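Protein-glutamine gamma-glutamyltransferase (Pagrus major, PDB 1G0D) probably catalyses the calcium-dependent formation of covalent links between peptide-bound glutamine and primary amines such as the lysine side chains of proteins. Local coordinates at residues D182-M185 and D186-E190; I255-Q258 and W259-G263. All blocks are in the same frame, centred on the assembly; numbering follows the deposited sequence.

In the fold
Interaction 1 covers the start of helix 184-193 with the two residues before it, and interaction 2 the end of helix 253-261 with the two residues after it; their centres lie 10 Å apart and the two helices touch directly. E190 OE2 lies 2.8 Å from S260 OG, a probable hydrogen bond, and D182 O lies 2.9 Å from Q257 NE2, a weaker one. Between these, I187 packs on the second helix, its CG2 3.6 Å from CZ3 of W259. Both helices also rest on helix 272-286, which begins with the active-site C272: C188 of interaction 1 and L256 of interaction 2 share V282 there. Both contacts lie away from the annotated sites.

Interaction 1: residues D182-M185 and D186-E190; sequences DYVM and DICFE
M185 and F189, one helical turn apart, meet on the buried side of the helix, where CG of M185 lies 4.1 Å from CE1 of the phenylalanine ring. With CG anti to the backbone N (chi1 173°) and a bend at the last torsion, M185 sends its methyl CE back to 3.8 Å from OD2 of D186. A flexible thioether suits this place, bordered by H131 and by C285 of helix 272-286. V184 and C188 are also buried and one turn apart; the cysteine faces V282, C285 and L286 of helix 272-286, and the valine touches V253 of helix 253-261. This is the start of helix 184-193, with Y183 at the N-cap position: I187 N donates to Y183 O (3.1 Å), and F189 N to M185 O (3.3 Å). Cutting M185 back to an alanine here would remove the CG that meets CE1 and would probably leave a gap facing F189 and C285. The other side is looser and more polar. Y183 is exposed, and only the edge of its ring approaches D186, CD2 to OD2 at 4.2 Å, with ring and carboxylate planes 66° apart. D186 is partly exposed; its carboxylate suits this margin because OD2 forms a salt bridge with R31.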
loop_
_atom_site.group_PDB
_atom_site.type_symbol
_atom_site.label_atom_id
_atom_site.label_comp_id
_atom_site.label_asym_id
_atom_site.label_seq_id
_atom_site.Cartn_x
_atom_site.Cartn_y
_atom_site.Cartn_z
ATOM N N ASP A 182 12.079 10.408 -11.279
ATOM C CA ASP A 182 12.799 11.585 -10.838
ATOM C C ASP A 182 12.300 12.281 -9.625
ATOM O O ASP A 182 11.121 12.602 -9.545
ATOM C CB ASP A 182 12.891 12.613 -11.940
ATOM C CG ASP A 182 13.788 12.182 -13.032
ATOM O OD1 ASP A 182 14.073 13.001 -13.922
ATOM O OD2 ASP A 182 14.198 11.013 -12.995
ATOM N N TYR A 183 13.234 12.525 -8.710
ATOM C CA TYR A 183 13.013 13.256 -7.470
ATOM C C TYR A 183 12.176 12.620 -6.372
ATOM O O TYR A 183 12.028 13.174 -5.282
ATOM C CB TYR A 183 12.472 14.640 -7.806
ATOM C CG TYR A 183 13.238 15.289 -8.929
ATOM C CD1 TYR A 183 12.595 15.696 -10.089
ATOM C CD2 TYR A 183 14.619 15.440 -8.856
ATOM C CE1 TYR A 183 13.303 16.228 -11.149
ATOM C CE2 TYR A 183 15.340 15.970 -9.908
ATOM C CZ TYR A 183 14.675 16.361 -11.053
ATOM O OH TYR A 183 15.383 16.871 -12.113
ATOM N N VAL A 184 11.650 11.437 -6.627
ATOM C CA VAL A 184 10.850 10.786 -5.607
ATOM C C VAL A 184 11.704 10.503 -4.354
ATOM O O VAL A 184 11.170 10.396 -3.238
ATOM C CB VAL A 184 10.256 9.509 -6.151
ATOM C CG1 VAL A 184 9.798 8.635 -5.009
ATOM C CG2 VAL A 184 9.106 9.860 -7.111
ATOM N N MET A 185 13.024 10.383 -4.525
ATOM C CA MET A 185 13.872 10.128 -3.380
ATOM C C MET A 185 13.956 11.407 -2.553
ATOM O O MET A 185 13.886 11.388 -1.327
ATOM C CB MET A 185 15.273 9.719 -3.830
ATOM C CG MET A 185 16.268 9.593 -2.683
ATOM S SD MET A 185 17.980 9.575 -3.177
ATOM C CE MET A 185 18.194 11.317 -3.705
ATOM N N ASP A 186 14.108 12.528 -3.227
ATOM C CA ASP A 186 14.215 13.793 -2.533
ATOM C C ASP A 186 12.971 14.134 -1.732
ATOM O O ASP A 186 13.077 14.724 -0.639
ATOM C CB ASP A 186 14.481 14.870 -3.540
ATOM C CG ASP A 186 15.709 14.606 -4.318
ATOM O OD1 ASP A 186 16.688 15.303 -4.018
ATOM O OD2 ASP A 186 15.699 13.718 -5.210
ATOM N N ILE A 187 11.805 13.787 -2.286
ATOM C CA ILE A 187 10.528 14.029 -1.615
ATOM C C ILE A 187 10.371 13.076 -0.424
ATOM O O ILE A 187 9.727 13.406 0.573
ATOM C CB ILE A 187 9.321 13.784 -2.534
ATOM C CG1 ILE A 187 9.321 14.750 -3.721
ATOM C CG2 ILE A 187 8.070 14.009 -1.754
ATOM C CD1 ILE A 187 8.508 14.290 -4.913
ATOM N N CYS A 188 10.934 11.876 -0.529
ATOM C CA CYS A 188 10.835 10.935 0.563
ATOM C C CYS A 188 11.502 11.547 1.785
ATOM O O CYS A 188 10.900 11.521 2.842
ATOM C CB CYS A 188 11.468 9.606 0.187
ATOM S SG CYS A 188 10.446 8.643 -0.921
ATOM N N PHE A 189 12.714 12.108 1.649
ATOM C CA PHE A 189 13.417 12.771 2.776
ATOM C C PHE A 189 12.696 14.042 3.211
ATOM O O PHE A 189 12.884 14.502 4.324
ATOM C CB PHE A 189 14.868 13.139 2.420
ATOM C CG PHE A 189 15.818 11.964 2.442
ATOM C CD1 PHE A 189 16.377 11.481 1.260
ATOM C CD2 PHE A 189 16.059 11.271 3.623
ATOM C CE1 PHE A 189 17.151 10.317 1.252
ATOM C CE2 PHE A 189 16.832 10.105 3.626
ATOM C CZ PHE A 189 17.377 9.622 2.439
ATOM N N GLU A 190 11.866 14.599 2.331
ATOM C CA GLU A 190 11.078 15.797 2.635
ATOM C C GLU A 190 9.916 15.427 3.569
ATOM O O GLU A 190 9.493 16.196 4.435
ATOM C CB GLU A 190 10.519 16.372 1.339
ATOM C CG GLU A 190 10.171 17.828 1.453
ATOM C CD GLU A 190 9.459 18.389 0.238
ATOM O OE1 GLU A 190 9.083 19.570 0.327
ATOM O OE2 GLU A 190 9.262 17.687 -0.785
#

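Interaction 2: residues I255-Q258 and W259-G263; sequences ILQQ and WSKAG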
loop_
_atom_site.group_PDB
_atom_site.type_symbol
_atom_site.label_atom_id
_atom_site.label_comp_id
_atom_site.label_asym_id
_atom_site.label_seq_id
_atom_site.Cartn_x
_atom_site.Cartn_y
_atom_site.Cartn_z
ATOM N N ILE A 255 0.875 11.765 -6.575
ATOM C CA ILE A 255 0.440 12.229 -5.266
ATOM C C ILE A 255 1.625 12.912 -4.569
ATOM O O ILE A 255 1.479 13.989 -3.991
ATOM C CB ILE A 255 0.005 11.049 -4.396
ATOM C CG1 ILE A 255 -1.289 10.466 -4.931
ATOM C CG2 ILE A 255 -0.098 11.473 -2.985
ATOM C CD1 ILE A 255 -1.529 9.067 -4.456
ATOM N N LEU A 256 2.797 12.268 -4.614
ATOM C CA LEU A 256 4.003 12.820 -3.991
ATOM C C LEU A 256 4.475 14.114 -4.667
ATOM O O LEU A 256 4.801 15.086 -3.990
ATOM C CB LEU A 256 5.134 11.782 -3.980
ATOM C CG LEU A 256 4.925 10.489 -3.163
ATOM C CD1 LEU A 256 6.087 9.511 -3.388
ATOM C CD2 LEU A 256 4.840 10.818 -1.689
ATOM N N GLN A 257 4.494 14.165 -5.994
ATOM C CA GLN A 257 4.945 15.397 -6.623
ATOM C C GLN A 257 3.969 16.532 -6.285
ATOM O O GLN A 257 4.388 17.667 -6.051
ATOM C CB GLN A 257 5.090 15.231 -8.146
ATOM C CG GLN A 257 6.071 14.140 -8.623
ATOM C CD GLN A 257 7.585 14.474 -8.427
ATOM O OE1 GLN A 257 7.948 15.469 -7.788
ATOM N NE2 GLN A 257 8.464 13.626 -8.984
ATOM N N GLN A 258 2.677 16.215 -6.225
ATOM C CA GLN A 258 1.636 17.203 -5.913
ATOM C C GLN A 258 1.765 17.750 -4.490
ATOM O O GLN A 258 1.660 18.949 -4.273
ATOM C CB GLN A 258 0.266 16.564 -6.104
ATOM C CG GLN A 258 -0.887 17.538 -6.082
ATOM C CD GLN A 258 -2.250 16.894 -6.431
ATOM O OE1 GLN A 258 -3.228 17.071 -5.682
ATOM N NE2 GLN A 258 -2.318 16.160 -7.567
ATOM N N TRP A 259 1.969 16.849 -3.528
ATOM C CA TRP A 259 2.169 17.190 -2.117
ATOM C C TRP A 259 3.382 18.150 -1.935
ATOM O O TRP A 259 3.322 19.147 -1.219
ATOM C CB TRP A 259 2.427 15.896 -1.333
ATOM C CG TRP A 259 2.843 16.115 0.081
ATOM C CD1 TRP A 259 2.018 16.346 1.145
ATOM C CD2 TRP A 259 4.189 16.092 0.615
ATOM N NE1 TRP A 259 2.756 16.467 2.311
ATOM C CE2 TRP A 259 4.086 16.318 2.015
ATOM C CE3 TRP A 259 5.458 15.902 0.050
ATOM C CZ2 TRP A 259 5.207 16.357 2.850
ATOM C CZ3 TRP A 259 6.575 15.938 0.888
ATOM C CH2 TRP A 259 6.437 16.163 2.273
ATOM N N SER A 260 4.502 17.825 -2.568
ATOM C CA SER A 260 5.681 18.656 -2.464
ATOM C C SER A 260 5.541 19.929 -3.291
ATOM O O SER A 260 5.833 21.014 -2.833
ATOM C CB SER A 260 6.889 17.884 -2.949
ATOM O OG SER A 260 7.998 18.749 -3.013
ATOM N N LYS A 261 5.119 19.781 -4.537
ATOM C CA LYS A 261 4.942 20.926 -5.411
ATOM C C LYS A 261 4.131 22.016 -4.729
ATOM O O LYS A 261 4.505 23.178 -4.794
ATOM C CB LYS A 261 4.225 20.510 -6.696
ATOM C CG LYS A 261 5.014 20.732 -7.966
ATOM C CD LYS A 261 6.277 19.876 -7.989
ATOM C CE LYS A 261 6.654 19.504 -9.408
ATOM N NZ LYS A 261 5.614 18.603 -9.959
ATOM N N ALA A 262 3.015 21.637 -4.090
ATOM C CA ALA A 262 2.103 22.567 -3.389
ATOM C C ALA A 262 2.604 23.110 -2.075
ATOM O O ALA A 262 1.852 23.757 -1.377
ATOM C CB ALA A 262 0.768 21.898 -3.137
ATOM N N GLY A 263 3.851 22.834 -1.730
ATOM C CA GLY A 263 4.406 23.306 -0.474
ATOM C C GLY A 263 4.051 22.366 0.672
ATOM O O GLY A 263 3.762 22.807 1.773
#
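W259 follows I255 by one turn, and its N-H meets I255 O at 2.9 Å. Its CG is anti to the backbone N (chi1 172°), which carries the indole away from the preceding turn toward I187 and V191 of helix 184-193; the edge of the ring near CE3 comes to 4.2 Å from L256 O. A large, mostly apolar ring suits this buried position, and its one polar atom, NE1, is satisfied by the carbonyl of R229. S260 N binds L256 O at 3.1 Å. The small serine fits between the helices, where its hydroxyl is hydrogen-bonded to E190. K261 N then donates to Q257 O. The lysine chain, bent at its second and fourth torsions, folds back beside that carbonyl, with CD 3.5 Å from Q257 O, and brings NZ to 3.9 Å from CB of Q257. K261 itself is exposed, a place that suits a long charged chain. A262 N closes the series on Q258 O at 3.0 Å, with the alanine CB 3.3 Å from the same oxygen; it is the first residue to leave helical angles. G263 N turns back to S260 O at 2.9 Å, and its positive phi of 84° suits a glycine. Four successive i+4 bonds followed by a last i+3 bond, a narrower turn, form the C-terminal end of an alpha-helix in the transglutaminase-like domain.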